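Local structure of proline dehydrogenase (Bradyrhizobium japonicum USDA 110, 3HAZ) at residues I142-K147 with S927-I932; A564-T569 with G703-A708; N901-L906 with I932-V937. The protein probably oxidises proline to glutamate in two steps, joining an FAD-dependent proline dehydrogenase and an NAD-dependent aldehyde dehydrogenase in one chain. One frame throughout, in Å; residues are numbered along the deposited sequence.

Contact 1 (I142-K147 with S927-I932); sequences IGRLVK and SIEAII
Arg144 and Glu929 sit on two helices whose backbones stay well apart, the CA of Arg144 lying 13.6 Å from the CA of Glu929. Both segments are regular helix, held by i to i+4 backbone bonds such as Val146 N to Ile142 O at 2.8 Å. Two long side chains span the distance. Arg144 sets out with CG anti to its carbonyl carbon (chi1 -76°) and then runs extended from CG to NE; Glu929 reaches out in the same way from the other side. Glu929 OE1 meets Arg144 NH1 at 3.2 Å, at the guanidinium edge and near its plane, in a salt bridge whose hydrogen bond is weak, bent to 130°. The carboxylate is turned 46° from the guanidinium. A water completes a second path, accepting from Arg144 NH2 at 3.1 Å and donating to Glu929 OE2 at 2.7 Å. The stronger partner of Arg144 is Asp926, which forms a salt bridge with NH1; Asp925 adds a long, weak ion pair. Glu929 is thus a weaker, partly water-mediated mate, and the DNA-binding and aldehyde dehydrogenase family regions are joined here by charge at the surface rather than by packing.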
loop_
_atom_site.group_PDB
_atom_site.type_symbol
_atom_site.label_atom_id
_atom_site.label_comp_id
_atom_site.label_asym_id
_atom_site.label_seq_id
_atom_site.Cartn_x
_atom_site.Cartn_y
_atom_site.Cartn_z
ATOM N N ILE A 142 -5.051 -11.371 42.320
ATOM C CA ILE A 142 -5.435 -12.749 42.579
ATOM C C ILE A 142 -6.794 -13.069 41.967
ATOM O O ILE A 142 -6.972 -14.122 41.373
ATOM C CB ILE A 142 -5.463 -13.038 44.096
ATOM C CG1 ILE A 142 -4.084 -12.783 44.700
ATOM C CG2 ILE A 142 -5.914 -14.471 44.370
ATOM C CD1 ILE A 142 -4.061 -12.913 46.226
ATOM N N GLY A 143 -7.751 -12.156 42.111
ATOM C CA GLY A 143 -9.068 -12.365 41.541
ATOM C C GLY A 143 -9.000 -12.454 40.027
ATOM O O GLY A 143 -9.665 -13.288 39.411
ATOM N N ARG A 144 -8.190 -11.596 39.416
ATOM C CA ARG A 144 -8.040 -11.630 37.966
ATOM C C ARG A 144 -7.397 -12.952 37.541
ATOM O O ARG A 144 -7.772 -13.541 36.529
ATOM C CB ARG A 144 -7.235 -10.431 37.463
ATOM C CG ARG A 144 -8.023 -9.118 37.450
ATOM C CD ARG A 144 -7.225 -7.995 36.783
ATOM N NE ARG A 144 -7.989 -6.754 36.696
ATOM C CZ ARG A 144 -7.646 -5.709 35.947
ATOM N NH1 ARG A 144 -8.405 -4.624 35.936
ATOM N NH2 ARG A 144 -6.546 -5.744 35.208
ATOM N N LEU A 145 -6.442 -13.417 38.337
ATOM C CA LEU A 145 -5.797 -14.701 38.103
ATOM C C LEU A 145 -6.811 -15.838 38.214
ATOM O O LEU A 145 -6.800 -16.780 37.420
ATOM C CB LEU A 145 -4.671 -14.898 39.112
ATOM C CG LEU A 145 -3.470 -15.743 38.709
ATOM C CD1 LEU A 145 -3.006 -15.395 37.306
ATOM C CD2 LEU A 145 -2.355 -15.523 39.719
ATOM N N VAL A 146 -7.701 -15.735 39.196
ATOM C CA VAL A 146 -8.710 -16.763 39.431
ATOM C C VAL A 146 -9.696 -16.829 38.267
ATOM O O VAL A 146 -10.055 -17.907 37.805
ATOM C CB VAL A 146 -9.473 -16.522 40.760
ATOM C CG1 VAL A 146 -10.773 -17.314 40.791
ATOM C CG2 VAL A 146 -8.591 -16.890 41.948
ATOM N N LYS A 147 -10.126 -15.666 37.795
ATOM C CA LYS A 147 -11.024 -15.597 36.655
ATOM C C LYS A 147 -10.385 -16.245 35.420
ATOM O O LYS A 147 -11.058 -16.935 34.656
ATOM C CB LYS A 147 -11.421 -14.139 36.385
ATOM C CG LYS A 147 -12.339 -13.929 35.186
ATOM C CD LYS A 147 -12.891 -12.503 35.168
ATOM C CE LYS A 147 -13.728 -12.220 33.925
ATOM N NZ LYS A 147 -12.894 -11.871 32.730
ATOM N N SER A 927 -7.907 -1.457 41.826
ATOM C CA SER A 927 -7.954 -0.339 42.766
ATOM C C SER A 927 -7.554 0.959 42.064
ATOM O O SER A 927 -8.233 1.974 42.178
ATOM C CB SER A 927 -7.027 -0.590 43.961
ATOM O OG SER A 927 -7.469 -1.679 44.741
ATOM N N ILE A 928 -6.437 0.913 41.347
ATOM C CA ILE A 928 -5.971 2.046 40.561
ATOM C C ILE A 928 -7.061 2.527 39.613
ATOM O O ILE A 928 -7.332 3.728 39.504
ATOM C CB ILE A 928 -4.726 1.662 39.740
ATOM C CG1 ILE A 928 -3.549 1.372 40.675
ATOM C CG2 ILE A 928 -4.375 2.758 38.725
ATOM C CD1 ILE A 928 -2.483 0.483 40.048
ATOM N N GLU A 929 -7.702 1.584 38.933
ATOM C CA GLU A 929 -8.705 1.945 37.944
ATOM C C GLU A 929 -9.978 2.492 38.583
ATOM O O GLU A 929 -10.601 3.387 38.031
ATOM C CB GLU A 929 -8.982 0.781 36.987
ATOM C CG GLU A 929 -7.834 0.563 36.008
ATOM C CD GLU A 929 -7.827 -0.820 35.381
ATOM O OE1 GLU A 929 -8.849 -1.530 35.489
ATOM O OE2 GLU A 929 -6.792 -1.191 34.778
ATOM N N ALA A 930 -10.352 1.968 39.748
ATOM C CA ALA A 930 -11.508 2.497 40.473
ATOM C C ALA A 930 -11.261 3.935 40.931
ATOM O O ALA A 930 -12.153 4.782 40.868
ATOM C CB ALA A 930 -11.859 1.614 41.654
ATOM N N ILE A 931 -10.044 4.211 41.389
ATOM C CA ILE A 931 -9.683 5.568 41.778
ATOM C C ILE A 931 -9.751 6.543 40.590
ATOM O O ILE A 931 -10.330 7.624 40.698
ATOM C CB ILE A 931 -8.296 5.615 42.439
ATOM C CG1 ILE A 931 -8.345 4.878 43.783
ATOM C CG2 ILE A 931 -7.857 7.061 42.624
ATOM C CD1 ILE A 931 -6.990 4.623 44.416
ATOM N N ILE A 932 -9.172 6.147 39.459
ATOM C CA ILE A 932 -9.185 6.975 38.252
ATOM C C ILE A 932 -10.619 7.274 37.809
ATOM O O ILE A 932 -10.951 8.413 37.484
ATOM C CB ILE A 932 -8.422 6.302 37.094
ATOM C CG1 ILE A 932 -6.925 6.233 37.405
ATOM C CG2 ILE A 932 -8.654 7.046 35.773
ATOM C CD1 ILE A 932 -6.155 5.319 36.453
HETATM O O HOH W 1 -7.017 -3.361 33.223
#

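Contact 2 (A564-T569 with G703-A708); sequences AGWSRT and GIPKSA
The loop from Gly703 to Ala708 bends round the indole of Trp566, which supplies the whole of the contact from helix 549-567. Gly703 ends the preceding helix in a Schellman motif; its positive phi would jam a CB against the carbonyl before it, and its O only grazes Trp566 CZ3 at 4.5 Å. Next comes Ile704, whose CD1 swings in to lie 3.9 Å from Trp566 CH2. Pro705 makes the closest approach: its CD is 3.4 Å from Trp566 CZ3, the two side chains crossing at about a right angle. After the turn through Lys706 and Ser707, tied by Ala708 N to Pro705 O at 2.9 Å, Ala708 sets its methyl over one face of the indole. Ala708 CB makes a CH-pi contact, 4.2 Å from the centroid of the Trp566 five-membered ring and 23° off its normal. Trp566 reaches all this because its CG stands anti to the backbone N (chi1 -178°), and NE1 is bound by Leu674 O. The loop is the return of a beta-alpha-beta crossover, leading from helix 689-702 into strand 709-711 beside parallel strand 679-683, while helix 571-587 touches Trp566 through Arg574 and Ile704 through Ala577.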
loop_
_atom_site.group_PDB
_atom_site.type_symbol
_atom_site.label_atom_id
_atom_site.label_comp_id
_atom_site.label_asym_id
_atom_site.label_seq_id
_atom_site.Cartn_x
_atom_site.Cartn_y
_atom_site.Cartn_z
ATOM N N ALA A 564 -1.950 43.222 13.717
ATOM C CA ALA A 564 -2.303 43.073 12.299
ATOM C C ALA A 564 -1.235 42.343 11.479
ATOM O O ALA A 564 -1.533 41.388 10.759
ATOM C CB ALA A 564 -2.609 44.443 11.675
ATOM N N GLY A 565 0.008 42.803 11.581
ATOM C CA GLY A 565 1.105 42.175 10.865
ATOM C C GLY A 565 1.512 40.799 11.390
ATOM O O GLY A 565 1.821 39.895 10.608
ATOM N N TRP A 566 1.536 40.627 12.709
ATOM C CA TRP A 566 1.944 39.341 13.271
ATOM C C TRP A 566 0.923 38.265 12.936
ATOM O O TRP A 566 1.279 37.173 12.503
ATOM C CB TRP A 566 2.145 39.418 14.787
ATOM C CG TRP A 566 2.616 38.128 15.379
ATOM C CD1 TRP A 566 1.979 37.378 16.328
ATOM C CD2 TRP A 566 3.819 37.418 15.050
ATOM N NE1 TRP A 566 2.713 36.251 16.612
ATOM C CE2 TRP A 566 3.848 36.254 15.845
ATOM C CE3 TRP A 566 4.874 37.657 14.164
ATOM C CZ2 TRP A 566 4.893 35.333 15.783
ATOM C CZ3 TRP A 566 5.909 36.742 14.101
ATOM C CH2 TRP A 566 5.914 35.595 14.909
ATOM N N SER A 567 -0.350 38.587 13.129
ATOM C CA SER A 567 -1.416 37.637 12.859
ATOM C C SER A 567 -1.371 37.158 11.412
ATOM O O SER A 567 -1.753 36.027 11.120
ATOM C CB SER A 567 -2.777 38.266 13.145
ATOM O OG SER A 567 -3.077 39.253 12.174
ATOM N N ARG A 568 -0.910 38.024 10.510
ATOM C CA ARG A 568 -0.881 37.707 9.086
ATOM C C ARG A 568 0.461 37.132 8.634
ATOM O O ARG A 568 0.632 36.771 7.465
ATOM C CB ARG A 568 -1.241 38.943 8.254
ATOM C CG ARG A 568 -2.702 39.343 8.365
ATOM C CD ARG A 568 -2.956 40.734 7.793
ATOM N NE ARG A 568 -4.375 41.079 7.854
ATOM C CZ ARG A 568 -5.015 41.442 8.964
ATOM N NH1 ARG A 568 -6.308 41.732 8.919
ATOM N NH2 ARG A 568 -4.364 41.515 10.118
ATOM N N THR A 569 1.417 37.054 9.552
ATOM C CA THR A 569 2.659 36.340 9.270
ATOM C C THR A 569 2.386 34.834 9.142
ATOM O O THR A 569 1.719 34.247 9.991
ATOM C CB THR A 569 3.706 36.615 10.361
ATOM O OG1 THR A 569 4.005 38.017 10.375
ATOM C CG2 THR A 569 4.985 35.820 10.103
ATOM N N GLY A 703 13.309 35.996 16.389
ATOM C CA GLY A 703 12.470 36.344 15.256
ATOM C C GLY A 703 11.106 36.907 15.597
ATOM O O GLY A 703 10.332 37.238 14.698
ATOM N N ILE A 704 10.792 37.012 16.885
ATOM C CA ILE A 704 9.558 37.675 17.293
ATOM C C ILE A 704 9.718 39.189 17.152
ATOM O O ILE A 704 10.609 39.781 17.761
ATOM C CB ILE A 704 9.187 37.343 18.747
ATOM C CG1 ILE A 704 9.122 35.824 18.946
ATOM C CG2 ILE A 704 7.863 38.000 19.112
ATOM C CD1 ILE A 704 8.134 35.127 18.033
ATOM N N PRO A 705 8.860 39.820 16.332
ATOM C CA PRO A 705 8.924 41.274 16.137
ATOM C C PRO A 705 8.744 42.059 17.436
ATOM O O PRO A 705 7.954 41.669 18.296
ATOM C CB PRO A 705 7.752 41.553 15.186
ATOM C CG PRO A 705 7.543 40.259 14.456
ATOM C CD PRO A 705 7.847 39.188 15.469
ATOM N N LYS A 706 9.475 43.161 17.564
ATOM C CA LYS A 706 9.350 44.038 18.723
ATOM C C LYS A 706 7.907 44.503 18.904
ATOM O O LYS A 706 7.476 44.779 20.020
ATOM C CB LYS A 706 10.261 45.263 18.577
ATOM C CG LYS A 706 11.751 44.965 18.495
ATOM C CD LYS A 706 12.277 44.400 19.797
ATOM C CE LYS A 706 13.771 44.631 19.936
ATOM N NZ LYS A 706 14.070 46.017 20.403
ATOM N N SER A 707 7.166 44.595 17.801
ATOM C CA SER A 707 5.788 45.075 17.842
ATOM C C SER A 707 4.788 43.993 18.255
ATOM O O SER A 707 3.612 44.283 18.465
ATOM C CB SER A 707 5.387 45.672 16.490
ATOM O OG SER A 707 5.627 44.748 15.445
ATOM N N ALA A 708 5.259 42.754 18.379
ATOM C CA ALA A 708 4.380 41.638 18.718
ATOM C C ALA A 708 4.479 41.225 20.188
ATOM O O ALA A 708 3.632 40.484 20.684
ATOM C CB ALA A 708 4.669 40.440 17.816
#

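Contact 3 (N901-L906 with I932-V937); sequences NLERVL and IDRVQV
Leu906 forms the packed half of this contact, lying against both Arg934 and Val935 where the two segments come nearest. Its CD2 lies 4.0 Å from Val935 CG1, the side chains crossing at about a right angle, and both residues are buried. Its CD1 is 4.1 Å from Arg934 CG, and its CB sits 4.3 Å above the plane of the Arg934 guanidinium, over the centre of one face. The partly exposed half is polar. Arg934, bent at chi2, turns its guanidinium end-on to Glu903: NH1 bonds OE2 at 2.7 Å, nearly straight at 161°, and NH2 bonds OE1 at 2.8 Å on its syn lone pair. The fit is close but not flat: OE2 is met 33° out of the carboxylate plane, and the two planes are 36° apart. Arg934 NE forms a further salt bridge with Glu910, so two acids of the same helix hold the group against rotation. An alanine at Arg934 is likely to leave Glu903 and Glu910 without this shared counter-charge and to uncover the flank of Leu906. Arg648 of a second subunit bonds the backbone oxygens of Ile932 and Asp933. Helix 925-934 is the crossover of a beta-alpha-beta unit between parallel strands 917-921 and 939-942, on whose Leu918 and Ile940 Val935 rests; helix 902-911, which precedes strand 917-921, lies alongside.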
loop_
_atom_site.group_PDB
_atom_site.type_symbol
_atom_site.label_atom_id
_atom_site.label_comp_id
_atom_site.label_asym_id
_atom_site.label_seq_id
_atom_site.Cartn_x
_atom_site.Cartn_y
_atom_site.Cartn_z
ATOM N N ASN A 901 -12.488 1.896 54.066
ATOM C CA ASN A 901 -12.916 3.296 54.041
ATOM C C ASN A 901 -12.357 4.135 52.894
ATOM O O ASN A 901 -12.326 5.365 52.986
ATOM C CB ASN A 901 -12.580 3.979 55.366
ATOM C CG ASN A 901 -13.533 3.595 56.477
ATOM O OD1 ASN A 901 -14.672 3.198 56.222
ATOM N ND2 ASN A 901 -13.076 3.715 57.721
ATOM N N LEU A 902 -11.924 3.486 51.815
ATOM C CA LEU A 902 -11.415 4.228 50.665
ATOM C C LEU A 902 -12.437 5.258 50.174
ATOM O O LEU A 902 -12.067 6.351 49.747
ATOM C CB LEU A 902 -11.016 3.295 49.523
ATOM C CG LEU A 902 -10.573 4.005 48.234
ATOM C CD1 LEU A 902 -9.265 4.766 48.440
ATOM C CD2 LEU A 902 -10.441 3.018 47.095
ATOM N N GLU A 903 -13.718 4.905 50.239
ATOM C CA GLU A 903 -14.777 5.823 49.830
ATOM C C GLU A 903 -14.641 7.149 50.567
ATOM O O GLU A 903 -14.703 8.218 49.965
ATOM C CB GLU A 903 -16.153 5.220 50.104
ATOM C CG GLU A 903 -17.306 6.186 49.848
ATOM C CD GLU A 903 -17.397 6.609 48.393
ATOM O OE1 GLU A 903 -16.856 5.888 47.526
ATOM O OE2 GLU A 903 -18.012 7.660 48.116
ATOM N N ARG A 904 -14.456 7.058 51.879
ATOM C CA ARG A 904 -14.251 8.223 52.730
ATOM C C ARG A 904 -13.068 9.053 52.236
ATOM O O ARG A 904 -13.127 10.288 52.221
ATOM C CB ARG A 904 -14.016 7.774 54.177
ATOM C CG ARG A 904 -14.357 8.811 55.229
ATOM C CD ARG A 904 -14.796 8.142 56.525
ATOM N NE ARG A 904 -13.715 8.003 57.499
ATOM C CZ ARG A 904 -13.762 7.193 58.554
ATOM N NH1 ARG A 904 -12.740 7.136 59.400
ATOM N NH2 ARG A 904 -14.830 6.430 58.760
ATOM N N VAL A 905 -11.998 8.369 51.833
ATOM C CA VAL A 905 -10.799 9.033 51.331
ATOM C C VAL A 905 -11.104 9.796 50.047
ATOM O O VAL A 905 -10.675 10.932 49.869
ATOM C CB VAL A 905 -9.675 8.024 51.039
ATOM C CG1 VAL A 905 -8.554 8.684 50.237
ATOM C CG2 VAL A 905 -9.145 7.419 52.343
ATOM N N LEU A 906 -11.846 9.151 49.155
ATOM C CA LEU A 906 -12.214 9.744 47.881
ATOM C C LEU A 906 -13.152 10.941 48.065
ATOM O O LEU A 906 -13.008 11.951 47.379
ATOM C CB LEU A 906 -12.825 8.681 46.968
ATOM C CG LEU A 906 -11.843 7.576 46.562
ATOM C CD1 LEU A 906 -12.567 6.353 46.020
ATOM C CD2 LEU A 906 -10.838 8.105 45.554
ATOM N N ILE A 932 -9.172 6.147 39.459
ATOM C CA ILE A 932 -9.185 6.975 38.252
ATOM C C ILE A 932 -10.619 7.274 37.809
ATOM O O ILE A 932 -10.951 8.413 37.484
ATOM C CB ILE A 932 -8.422 6.302 37.094
ATOM C CG1 ILE A 932 -6.925 6.233 37.405
ATOM C CG2 ILE A 932 -8.654 7.046 35.773
ATOM C CD1 ILE A 932 -6.155 5.319 36.453
ATOM N N ASP A 933 -11.459 6.244 37.800
ATOM C CA ASP A 933 -12.859 6.385 37.408
ATOM C C ASP A 933 -13.562 7.437 38.254
ATOM O O ASP A 933 -14.372 8.220 37.754
ATOM C CB ASP A 933 -13.596 5.051 37.570
ATOM C CG ASP A 933 -15.095 5.174 37.314
ATOM O OD1 ASP A 933 -15.484 5.233 36.128
ATOM O OD2 ASP A 933 -15.880 5.200 38.294
ATOM N N ARG A 934 -13.242 7.442 39.540
ATOM C CA ARG A 934 -13.951 8.257 40.517
ATOM C C ARG A 934 -13.562 9.740 40.512
ATOM O O ARG A 934 -14.425 10.612 40.626
ATOM C CB ARG A 934 -13.743 7.672 41.914
ATOM C CG ARG A 934 -14.244 8.550 43.038
ATOM C CD ARG A 934 -15.743 8.782 42.934
ATOM N NE ARG A 934 -16.259 9.434 44.134
ATOM C CZ ARG A 934 -16.723 8.786 45.194
ATOM N NH1 ARG A 934 -17.164 9.465 46.243
ATOM N NH2 ARG A 934 -16.746 7.457 45.204
ATOM N N VAL A 935 -12.267 10.019 40.385
ATOM C CA VAL A 935 -11.763 11.385 40.519
ATOM C C VAL A 935 -11.710 12.143 39.188
ATOM O O VAL A 935 -11.643 11.540 38.114
ATOM C CB VAL A 935 -10.374 11.403 41.185
ATOM C CG1 VAL A 935 -10.421 10.667 42.513
ATOM C CG2 VAL A 935 -9.336 10.775 40.266
ATOM N N GLN A 936 -11.740 13.470 39.265
ATOM C CA GLN A 936 -11.746 14.309 38.068
ATOM C C GLN A 936 -10.438 15.085 37.886
ATOM O O GLN A 936 -10.316 15.928 36.996
ATOM C CB GLN A 936 -12.933 15.277 38.108
ATOM C CG GLN A 936 -14.210 14.721 37.496
ATOM C CD GLN A 936 -15.290 15.782 37.342
ATOM O OE1 GLN A 936 -15.919 16.189 38.318
ATOM N NE2 GLN A 936 -15.511 16.230 36.109
ATOM N N VAL A 937 -9.472 14.791 38.744
ATOM C CA VAL A 937 -8.163 15.437 38.743
ATOM C C VAL A 937 -7.513 15.468 37.359
ATOM O O VAL A 937 -7.642 14.520 36.593
ATOM C CB VAL A 937 -7.236 14.695 39.725
ATOM C CG1 VAL A 937 -5.882 15.363 39.797
ATOM C CG2 VAL A 937 -7.889 14.658 41.104
#

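Helix 925-934 serves both contact 1 and contact 3, whose centres are about 15 Å apart and whose segments overlap at Ile932, though it bridges neither contact. Contact 1 is a surface meeting between distant family regions, purely polar and water-assisted. Contact 3 lies within the aldehyde dehydrogenase region and is partly buried, and its straighter, two-pronged ion pair is backed by apolar packing. Contact 2 belongs to that same region but is buried and apolar, built on one aromatic ring, with its centre about 47 Å from that of contact 3. Across subunits the two sites do meet: Arg568 of contact 2 forms a salt bridge with Asp933 of a neighbouring subunit, on the segment used by contact 3.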